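Local coordinates for glycosyl hydrolase, family 31/fibronectin type III domain protein (Clostridium perfringens, PDB 4UAP) that binds N-acetylgalactosamine through a calcium-containing beta-sandwich carbohydrate-binding module of family 32, one part of a larger family 31 glycoside hydrolase, at residues A[27-32]-A[144-149]; A[35-40]-A[53-58]; A[85-90]-A[138-143]. One frame throughout, in Å; residues are numbered along the deposited sequence.

Contact 1. Residues A[27-32]-A[144-149]; sequences GTTSSD and EIEFYE. With CA (calcium ion), chain D.
The carboxylate of Glu144 uses its two oxygens differently. Gly27 N donates to Glu144 OE1 over 2.7 Å, reaching it on the syn side but 24° out of the carboxylate plane, and the bond is bent, with 141° at the hydrogen. Glu144 OE2 binds the calcium ion at 2.3 Å and also receives a weak bond from Thr28 N. CG of the glutamate stands anti to the backbone N (chi1 -172°), and the bend at chi2 turns the carboxylate toward the ion.

From the loop side Thr28 chelates the same calcium ion with its carbonyl O and its OG1, each at 2.5 Å. Thr28 O and Glu144 OE2 lie 3.0 Å apart as fellow ligands, two acceptors held together by the metal. This is the calcium site of a CBM32 beta-sandwich, where the loop leading to strand 37-38 is tied to strand 141-149; Lys23, Asp26, Ser35 and Asn143 complete the coordination.

Beyond the ion a methyl packs against two glutamates. CG2 of Thr29 leans on CB of Glu144 and approaches OE2 of Glu146 to 3.6 Å. That second carboxylate is steadied by Tyr148, whose OH donates to Glu146 OE1 over 2.8 Å.

Contact 2. Residues A[35-40]-A[53-58]; sequences SRMDLK and LPFEMT. With CA (calcium ion), chain D.
Between the two sheets of the beta-sandwich, the short strand 37-38 and the residue after it face Leu53 and the start of strand 55-61 through apolar side chains alone. Met37 meets Phe55 and Met57. Its CG is anti to the backbone N (chi1 -177°), which sends the chain toward the opposite sheet, and bends at chi2 and chi3 bring the sulfur beside Phe55. Met37 SD lies 3.8 Å from Phe55 CE2, a Met-aromatic contact in which the sulfur sits obliquely, 65° off the ring normal. Met37 SD also meets Met57 SD at 4.0 Å, so the two thioethers and the ring form one cluster.

Leu39 splits its branches between two partners. Leu39 CD1 lies over a face of the Phe55 ring, displaced toward the rim and 4.1 Å from Phe55 CG, while Leu39 CD2 touches Leu53 CD2 at 3.9 Å.

Pointing away from this core, Arg36 forms a side-on, two-nitrogen salt bridge with Asp38. Arg36 NE donates to Asp38 OD1, and Arg36 NH2 to Asp38 OD2 in a nearly straight bond of 2.7 Å; Asp38 OD2 also accepts from Trp41 NE1. Arg36 touches the bound N-acetylgalactosamine, and Ser35 O binds the calcium ion. Apolar side chains meeting between two facing sheets make the core of a beta-sandwich.

Contact 3. Residues A[85-90]-A[138-143]; sequences AAMKKV and NTLAIN. With CA (calcium ion), chain D.
This is a buried contact at the sugar-binding end of the beta-sandwich, where the lead-in to strand 87-96 of one sheet runs against the start of strand 141-149 of the other. The backbones come close at Ala85 and Ala86, and their one direct hydrogen bond is weak: Ala141 N donates to Ala85 O over 2.9 Å with an angle of only 123° at the hydrogen. Ala85 O is also approached by Leu140 CA at 3.3 Å, a CA-H...O contact.

One residue further on the chains have drawn apart, and a water bridges the two backbones. The water accepts from Met87 N at 2.9 Å and donates to Ala141 O at 2.6 Å, joining backbone groups that do not bond directly.

Side chains complete the contact. Next to the pocket, CB of Ala85 meets the methyl CG2 of Thr139 at 3.6 Å. That methyl lies anti to the threonine's backbone N, which turns it to Ala85 and leaves OG1 for a hydrogen bond to Asp136. In the interior, Met87 and Leu140 run side by side in the same direction, with Leu140 CD1 3.9 Å from Met87 CB. Farther along the thioether, Met87 SD comes within 4.1 Å of Ile142 CD1, the two side chains meeting at a slant. Met87 also packs on Ala130 and Ile72, which lie on strands of the two different sheets.

Further along segment 85-90, Lys88 and Lys89 both face Asp132, forming a classic beta bulge in strand 87-96. Asn143, at the far end of the other segment, gives its carbonyl oxygen to the calcium ion. Ala85 itself touches the bound N-acetylgalactosamine, so this junction of loop and strand forms part of the galacto-specific binding site at the end of a CBM32 beta-sandwich.

In the fold
The calcium ion is common to all three contacts. Contacts 2 and 3 lie close, their centres about 7 Å apart, whereas the centre of contact 1 is about 14 Å from each. Strand 37-38 pairs with strand 141-149, with Met37 N 2.8 Å from Ile142 O and Leu39 N 2.9 Å from Leu140 O in probable hydrogen bonds. Asn143 ND2 of contact 3 lies 3.1 Å from both Thr29 O and Ser31 OG of contact 1, again probable hydrogen bonds, and Ser31 O probably accepts from Arg36 NH1 of contact 2. The calcium loop thereby connects to Arg36, which forms the sugar pocket with Ala85, Trp41, Ile42 and Arg75; the Ala85 side chain is about 4 Å from the sugar, that of Leu39 about 7 Å.

Contact 1. Residues A[27-32]-A[144-149]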
loop_
_atom_site.group_PDB
_atom_site.type_symbol
_atom_site.label_atom_id
_atom_site.label_comp_id
_atom_site.label_asym_id
_atom_site.label_seq_id
_atom_site.Cartn_x
_atom_site.Cartn_y
_atom_site.Cartn_z
ATOM N N GLY A 27 -4.344 -11.312 3.211
ATOM C CA GLY A 27 -5.576 -11.791 2.610
ATOM C C GLY A 27 -6.817 -11.193 3.245
ATOM O O GLY A 27 -7.899 -11.770 3.160
ATOM N N THR A 28 -6.671 -10.040 3.890
ATOM C CA THR A 28 -7.807 -9.362 4.500
ATOM C C THR A 28 -8.023 -8.007 3.857
ATOM O O THR A 28 -7.232 -7.089 4.061
ATOM C CB THR A 28 -7.619 -9.160 6.024
ATOM O OG1 THR A 28 -6.333 -8.577 6.280
ATOM C CG2 THR A 28 -7.720 -10.497 6.760
ATOM N N THR A 29 -9.111 -7.865 3.109
ATOM C CA THR A 29 -9.349 -6.621 2.380
ATOM C C THR A 29 -10.350 -5.693 3.062
ATOM O O THR A 29 -10.615 -4.597 2.571
ATOM C CB THR A 29 -9.861 -6.909 0.958
ATOM O OG1 THR A 29 -11.043 -7.712 1.043
ATOM C CG2 THR A 29 -8.800 -7.639 0.139
ATOM N N SER A 30 -10.920 -6.122 4.182
ATOM C CA SER A 30 -11.893 -5.275 4.878
ATOM C C SER A 30 -11.190 -4.105 5.556
ATOM O O SER A 30 -9.964 -4.111 5.709
ATOM C CB SER A 30 -12.683 -6.077 5.913
ATOM O OG SER A 30 -11.910 -6.268 7.085
ATOM N N SER A 31 -11.967 -3.111 5.972
ATOM C CA SER A 31 -11.417 -1.911 6.610
ATOM C C SER A 31 -11.258 -2.045 8.126
ATOM O O SER A 31 -10.847 -1.090 8.794
ATOM C CB SER A 31 -12.298 -0.698 6.300
ATOM O OG SER A 31 -12.283 -0.397 4.912
ATOM N N ASP A 32 -11.578 -3.222 8.664
ATOM C CA ASP A 32 -11.470 -3.487 10.101
ATOM C C ASP A 32 -10.051 -3.228 10.592
ATOM O O ASP A 32 -9.107 -3.433 9.833
ATOM C CB ASP A 32 -11.864 -4.935 10.404
ATOM C CG ASP A 32 -13.317 -5.241 10.036
ATOM O OD1 ASP A 32 -14.220 -4.515 10.506
ATOM O OD2 ASP A 32 -13.555 -6.205 9.274
ATOM N N GLU A 144 -5.041 -3.659 2.282
ATOM C CA GLU A 144 -4.467 -4.782 1.555
ATOM C C GLU A 144 -3.949 -4.274 0.229
ATOM O O GLU A 144 -4.471 -3.300 -0.306
ATOM C CB GLU A 144 -5.516 -5.890 1.322
ATOM C CG GLU A 144 -4.943 -7.213 0.737
ATOM C CD GLU A 144 -4.487 -8.199 1.815
ATOM O OE1 GLU A 144 -4.059 -9.319 1.473
ATOM O OE2 GLU A 144 -4.551 -7.858 3.015
ATOM N N ILE A 145 -2.916 -4.923 -0.291
ATOM C CA ILE A 145 -2.498 -4.690 -1.659
ATOM C C ILE A 145 -2.398 -6.054 -2.320
ATOM O O ILE A 145 -1.718 -6.937 -1.805
ATOM C CB ILE A 145 -1.154 -3.929 -1.748
ATOM C CG1 ILE A 145 -1.303 -2.539 -1.104
ATOM C CG2 ILE A 145 -0.710 -3.812 -3.215
ATOM C CD1 ILE A 145 0.007 -1.702 -1.042
ATOM N N GLU A 146 -3.118 -6.224 -3.429
ATOM C CA GLU A 146 -3.183 -7.492 -4.164
ATOM C C GLU A 146 -2.545 -7.378 -5.539
ATOM O O GLU A 146 -2.695 -6.355 -6.207
ATOM C CB GLU A 146 -4.640 -7.943 -4.336
ATOM C CG GLU A 146 -5.340 -8.273 -3.046
ATOM C CD GLU A 146 -6.713 -8.849 -3.274
ATOM O OE1 GLU A 146 -7.297 -8.580 -4.347
ATOM O OE2 GLU A 146 -7.206 -9.572 -2.381
ATOM N N PHE A 147 -1.862 -8.438 -5.965
ATOM C CA PHE A 147 -1.196 -8.464 -7.268
ATOM C C PHE A 147 -1.844 -9.526 -8.157
ATOM O O PHE A 147 -2.047 -10.661 -7.732
ATOM C CB PHE A 147 0.311 -8.728 -7.097
ATOM C CG PHE A 147 1.030 -7.622 -6.369
ATOM C CD1 PHE A 147 0.962 -7.526 -4.987
ATOM C CD2 PHE A 147 1.738 -6.659 -7.069
ATOM C CE1 PHE A 147 1.593 -6.494 -4.314
ATOM C CE2 PHE A 147 2.380 -5.631 -6.412
ATOM C CZ PHE A 147 2.306 -5.545 -5.026
ATOM N N TYR A 148 -2.199 -9.143 -9.377
ATOM C CA TYR A 148 -2.894 -10.053 -10.289
ATOM C C TYR A 148 -2.008 -10.405 -11.473
ATOM O O TYR A 148 -1.616 -9.530 -12.251
ATOM C CB TYR A 148 -4.207 -9.435 -10.774
ATOM C CG TYR A 148 -5.282 -9.426 -9.714
ATOM C CD1 TYR A 148 -5.331 -8.425 -8.749
ATOM C CD2 TYR A 148 -6.238 -10.429 -9.671
ATOM C CE1 TYR A 148 -6.316 -8.423 -7.770
ATOM C CE2 TYR A 148 -7.222 -10.439 -8.707
ATOM C CZ TYR A 148 -7.257 -9.441 -7.755
ATOM O OH TYR A 148 -8.239 -9.470 -6.795
ATOM N N GLU A 149 -1.687 -11.685 -11.601
ATOM C CA GLU A 149 -0.777 -12.141 -12.644
ATOM C C GLU A 149 -1.495 -12.301 -13.990
ATOM O O GLU A 149 -2.670 -12.671 -14.042
ATOM C CB GLU A 149 -0.118 -13.461 -12.222
ATOM C CG GLU A 149 1.053 -13.881 -13.108
ATOM C CD GLU A 149 1.763 -15.135 -12.611
ATOM O OE1 GLU A 149 1.215 -15.841 -11.733
ATOM O OE2 GLU A 149 2.879 -15.410 -13.102
HETATM CA CA CA D . -4.970 -6.896 5.079
#

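Contact 2. Residues A[35-40]-A[53-58]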
loop_
_atom_site.group_PDB
_atom_site.type_symbol
_atom_site.label_atom_id
_atom_site.label_comp_id
_atom_site.label_asym_id
_atom_site.label_seq_id
_atom_site.Cartn_x
_atom_site.Cartn_y
_atom_site.Cartn_z
ATOM N N SER A 35 -7.500 -5.908 9.904
ATOM C CA SER A 35 -7.072 -6.165 8.517
ATOM C C SER A 35 -5.912 -5.285 8.041
ATOM O O SER A 35 -5.203 -5.640 7.095
ATOM C CB SER A 35 -8.244 -5.961 7.545
ATOM O OG SER A 35 -9.360 -6.777 7.865
ATOM N N ARG A 36 -5.728 -4.135 8.681
ATOM C CA ARG A 36 -4.969 -3.041 8.075
ATOM C C ARG A 36 -3.503 -2.932 8.475
ATOM O O ARG A 36 -3.110 -3.358 9.563
ATOM C CB ARG A 36 -5.635 -1.697 8.411
ATOM C CG ARG A 36 -7.096 -1.566 8.016
ATOM C CD ARG A 36 -7.508 -0.096 8.041
ATOM N NE ARG A 36 -7.044 0.558 9.265
ATOM C CZ ARG A 36 -7.754 0.665 10.386
ATOM N NH1 ARG A 36 -8.995 0.178 10.459
ATOM N NH2 ARG A 36 -7.220 1.268 11.438
ATOM N N MET A 37 -2.717 -2.338 7.576
ATOM C CA MET A 37 -1.437 -1.715 7.901
ATOM C C MET A 37 -1.695 -0.232 8.178
ATOM O O MET A 37 -2.276 0.463 7.338
ATOM C CB MET A 37 -0.429 -1.870 6.750
ATOM C CG MET A 37 0.982 -1.298 7.039
ATOM S SD MET A 37 1.873 -0.626 5.601
ATOM C CE MET A 37 1.016 0.933 5.489
ATOM N N ASP A 38 -1.270 0.242 9.348
ATOM C CA ASP A 38 -1.443 1.633 9.752
ATOM C C ASP A 38 -0.100 2.242 10.162
ATOM O O ASP A 38 0.701 1.591 10.831
ATOM C CB ASP A 38 -2.408 1.754 10.944
ATOM C CG ASP A 38 -3.895 1.733 10.549
ATOM O OD1 ASP A 38 -4.274 1.240 9.460
ATOM O OD2 ASP A 38 -4.698 2.219 11.371
ATOM N N LEU A 39 0.128 3.494 9.788
ATOM C CA LEU A 39 1.178 4.293 10.404
ATOM C C LEU A 39 0.886 4.381 11.904
ATOM O O LEU A 39 -0.272 4.246 12.309
ATOM C CB LEU A 39 1.223 5.684 9.773
ATOM C CG LEU A 39 2.532 6.066 9.088
ATOM C CD1 LEU A 39 2.875 5.069 7.992
ATOM C CD2 LEU A 39 2.455 7.496 8.545
ATOM N N LYS A 40 1.912 4.606 12.723
ATOM C CA LYS A 40 1.727 4.662 14.177
ATOM C C LYS A 40 0.552 5.547 14.595
ATOM O O LYS A 40 0.437 6.699 14.161
ATOM C CB LYS A 40 2.997 5.170 14.870
ATOM C CG LYS A 40 4.128 4.160 14.974
ATOM C CD LYS A 40 5.293 4.748 15.772
ATOM C CE LYS A 40 6.478 3.790 15.806
ATOM N NZ LYS A 40 6.066 2.389 16.096
ATOM N N LEU A 53 4.799 10.244 6.305
ATOM C CA LEU A 53 4.766 10.078 4.862
ATOM C C LEU A 53 5.859 10.980 4.299
ATOM O O LEU A 53 6.193 11.984 4.911
ATOM C CB LEU A 53 3.395 10.442 4.303
ATOM C CG LEU A 53 2.249 9.625 4.903
ATOM C CD1 LEU A 53 0.921 10.021 4.273
ATOM C CD2 LEU A 53 2.529 8.135 4.699
ATOM N N PRO A 54 6.425 10.630 3.135
ATOM C CA PRO A 54 6.057 9.480 2.300
ATOM C C PRO A 54 6.475 8.147 2.914
ATOM O O PRO A 54 7.518 8.053 3.564
ATOM C CB PRO A 54 6.822 9.740 0.995
ATOM C CG PRO A 54 8.042 10.510 1.442
ATOM C CD PRO A 54 7.534 11.409 2.548
ATOM N N PHE A 55 5.664 7.119 2.706
ATOM C CA PHE A 55 5.997 5.793 3.215
ATOM C C PHE A 55 6.139 4.804 2.059
ATOM O O PHE A 55 5.214 4.597 1.276
ATOM C CB PHE A 55 4.941 5.297 4.215
ATOM C CG PHE A 55 5.271 3.960 4.804
ATOM C CD1 PHE A 55 6.307 3.839 5.722
ATOM C CD2 PHE A 55 4.564 2.825 4.431
ATOM C CE1 PHE A 55 6.635 2.612 6.262
ATOM C CE2 PHE A 55 4.892 1.584 4.961
ATOM C CZ PHE A 55 5.931 1.477 5.881
ATOM N N GLU A 56 7.310 4.192 1.974
ATOM C CA GLU A 56 7.673 3.329 0.866
ATOM C C GLU A 56 7.479 1.860 1.222
ATOM O O GLU A 56 7.977 1.385 2.247
ATOM C CB GLU A 56 9.126 3.608 0.479
ATOM C CG GLU A 56 9.662 2.852 -0.700
ATOM C CD GLU A 56 11.147 3.135 -0.899
ATOM O OE1 GLU A 56 11.976 2.423 -0.288
ATOM O OE2 GLU A 56 11.474 4.092 -1.632
ATOM N N MET A 57 6.745 1.153 0.369
ATOM C CA MET A 57 6.460 -0.266 0.547
ATOM C C MET A 57 7.037 -1.028 -0.651
ATOM O O MET A 57 6.680 -0.748 -1.797
ATOM C CB MET A 57 4.949 -0.506 0.661
ATOM C CG MET A 57 4.283 0.085 1.917
ATOM S SD MET A 57 2.489 0.398 1.738
ATOM C CE MET A 57 2.510 1.926 0.802
ATOM N N THR A 58 7.933 -1.973 -0.384
ATOM C CA THR A 58 8.604 -2.709 -1.453
ATOM C C THR A 58 8.067 -4.129 -1.564
ATOM O O THR A 58 7.994 -4.851 -0.570
ATOM C CB THR A 58 10.117 -2.760 -1.224
ATOM O OG1 THR A 58 10.629 -1.422 -1.213
ATOM C CG2 THR A 58 10.814 -3.581 -2.332
HETATM CA CA CA D . -4.970 -6.896 5.079
#

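Contact 3. Residues A[85-90]-A[138-143]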
loop_
_atom_site.group_PDB
_atom_site.type_symbol
_atom_site.label_atom_id
_atom_site.label_comp_id
_atom_site.label_asym_id
_atom_site.label_seq_id
_atom_site.Cartn_x
_atom_site.Cartn_y
_atom_site.Cartn_z
ATOM N N ALA A 85 -8.289 8.568 7.499
ATOM C CA ALA A 85 -6.927 8.041 7.634
ATOM C C ALA A 85 -6.434 7.349 6.356
ATOM O O ALA A 85 -5.268 6.973 6.265
ATOM C CB ALA A 85 -6.851 7.075 8.820
ATOM N N ALA A 86 -7.317 7.184 5.372
ATOM C CA ALA A 86 -6.955 6.500 4.133
ATOM C C ALA A 86 -5.963 7.278 3.256
ATOM O O ALA A 86 -5.795 8.498 3.376
ATOM C CB ALA A 86 -8.217 6.186 3.325
ATOM N N MET A 87 -5.307 6.540 2.369
ATOM C CA MET A 87 -4.409 7.105 1.368
ATOM C C MET A 87 -5.159 8.086 0.447
ATOM O O MET A 87 -6.316 7.852 0.079
ATOM C CB MET A 87 -3.770 5.970 0.552
ATOM C CG MET A 87 -2.435 6.322 -0.133
ATOM S SD MET A 87 -1.637 4.830 -0.804
ATOM C CE MET A 87 -2.909 4.232 -1.902
ATOM N N LYS A 88 -4.499 9.183 0.091
ATOM C CA LYS A 88 -5.066 10.184 -0.808
ATOM C C LYS A 88 -4.260 10.280 -2.098
ATOM O O LYS A 88 -4.798 10.617 -3.151
ATOM C CB LYS A 88 -5.106 11.555 -0.134
ATOM C CG LYS A 88 -5.791 12.629 -0.983
ATOM C CD LYS A 88 -5.796 13.995 -0.296
ATOM C CE LYS A 88 -6.664 14.984 -1.068
ATOM N NZ LYS A 88 -6.611 16.361 -0.489
ATOM N N LYS A 89 -2.959 9.994 -2.002
ATOM C CA LYS A 89 -2.041 10.131 -3.129
ATOM C C LYS A 89 -0.926 9.094 -3.059
ATOM O O LYS A 89 -0.353 8.846 -2.001
ATOM C CB LYS A 89 -1.445 11.539 -3.160
ATOM C CG LYS A 89 -0.569 11.842 -4.364
ATOM C CD LYS A 89 -0.215 13.328 -4.336
ATOM C CE LYS A 89 0.914 13.685 -5.272
ATOM N NZ LYS A 89 1.205 15.155 -5.179
ATOM N N VAL A 90 -0.612 8.503 -4.199
ATOM C CA VAL A 90 0.307 7.380 -4.236
ATOM C C VAL A 90 1.106 7.438 -5.514
ATOM O O VAL A 90 0.643 7.971 -6.524
ATOM C CB VAL A 90 -0.453 6.030 -4.144
ATOM C CG1 VAL A 90 -1.323 5.805 -5.385
ATOM C CG2 VAL A 90 0.503 4.851 -3.901
ATOM N N ASN A 138 1.252 12.237 9.240
ATOM C CA ASN A 138 1.571 11.215 10.240
ATOM C C ASN A 138 0.511 10.123 10.317
ATOM O O ASN A 138 0.480 9.352 11.278
ATOM C CB ASN A 138 1.750 11.839 11.629
ATOM C CG ASN A 138 2.853 12.878 11.669
ATOM O OD1 ASN A 138 2.616 14.016 12.041
ATOM N ND2 ASN A 138 4.069 12.485 11.287
ATOM N N THR A 139 -0.340 10.039 9.299
ATOM C CA THR A 139 -1.462 9.113 9.329
ATOM C C THR A 139 -1.617 8.382 7.994
ATOM O O THR A 139 -1.506 8.987 6.927
ATOM C CB THR A 139 -2.782 9.863 9.674
ATOM O OG1 THR A 139 -2.602 10.617 10.884
ATOM C CG2 THR A 139 -3.941 8.892 9.852
ATOM N N LEU A 140 -1.880 7.082 8.057
ATOM C CA LEU A 140 -2.073 6.272 6.856
ATOM C C LEU A 140 -2.675 4.933 7.231
ATOM O O LEU A 140 -2.202 4.285 8.166
ATOM C CB LEU A 140 -0.738 6.044 6.126
ATOM C CG LEU A 140 -0.843 5.178 4.865
ATOM C CD1 LEU A 140 -1.588 5.936 3.760
ATOM C CD2 LEU A 140 0.525 4.724 4.401
ATOM N N ALA A 141 -3.699 4.512 6.495
ATOM C CA ALA A 141 -4.288 3.194 6.684
ATOM C C ALA A 141 -4.507 2.538 5.331
ATOM O O ALA A 141 -5.132 3.118 4.446
ATOM C CB ALA A 141 -5.610 3.289 7.453
ATOM N N ILE A 142 -3.989 1.326 5.176
ATOM C CA ILE A 142 -4.202 0.540 3.968
ATOM C C ILE A 142 -4.677 -0.857 4.360
ATOM O O ILE A 142 -4.070 -1.494 5.218
ATOM C CB ILE A 142 -2.908 0.452 3.126
ATOM C CG1 ILE A 142 -2.461 1.857 2.696
ATOM C CG2 ILE A 142 -3.112 -0.467 1.919
ATOM C CD1 ILE A 142 -1.065 1.884 2.006
ATOM N N ASN A 143 -5.767 -1.327 3.752
ATOM C CA ASN A 143 -6.310 -2.648 4.075
ATOM C C ASN A 143 -5.482 -3.800 3.523
ATOM O O ASN A 143 -5.273 -4.805 4.183
ATOM C CB ASN A 143 -7.739 -2.793 3.534
ATOM C CG ASN A 143 -8.674 -1.739 4.061
ATOM O OD1 ASN A 143 -8.314 -0.950 4.941
ATOM N ND2 ASN A 143 -9.902 -1.727 3.536
HETATM CA CA CA D . -4.970 -6.896 5.079
HETATM O O HOH W 1 -6.172 3.754 2.128
#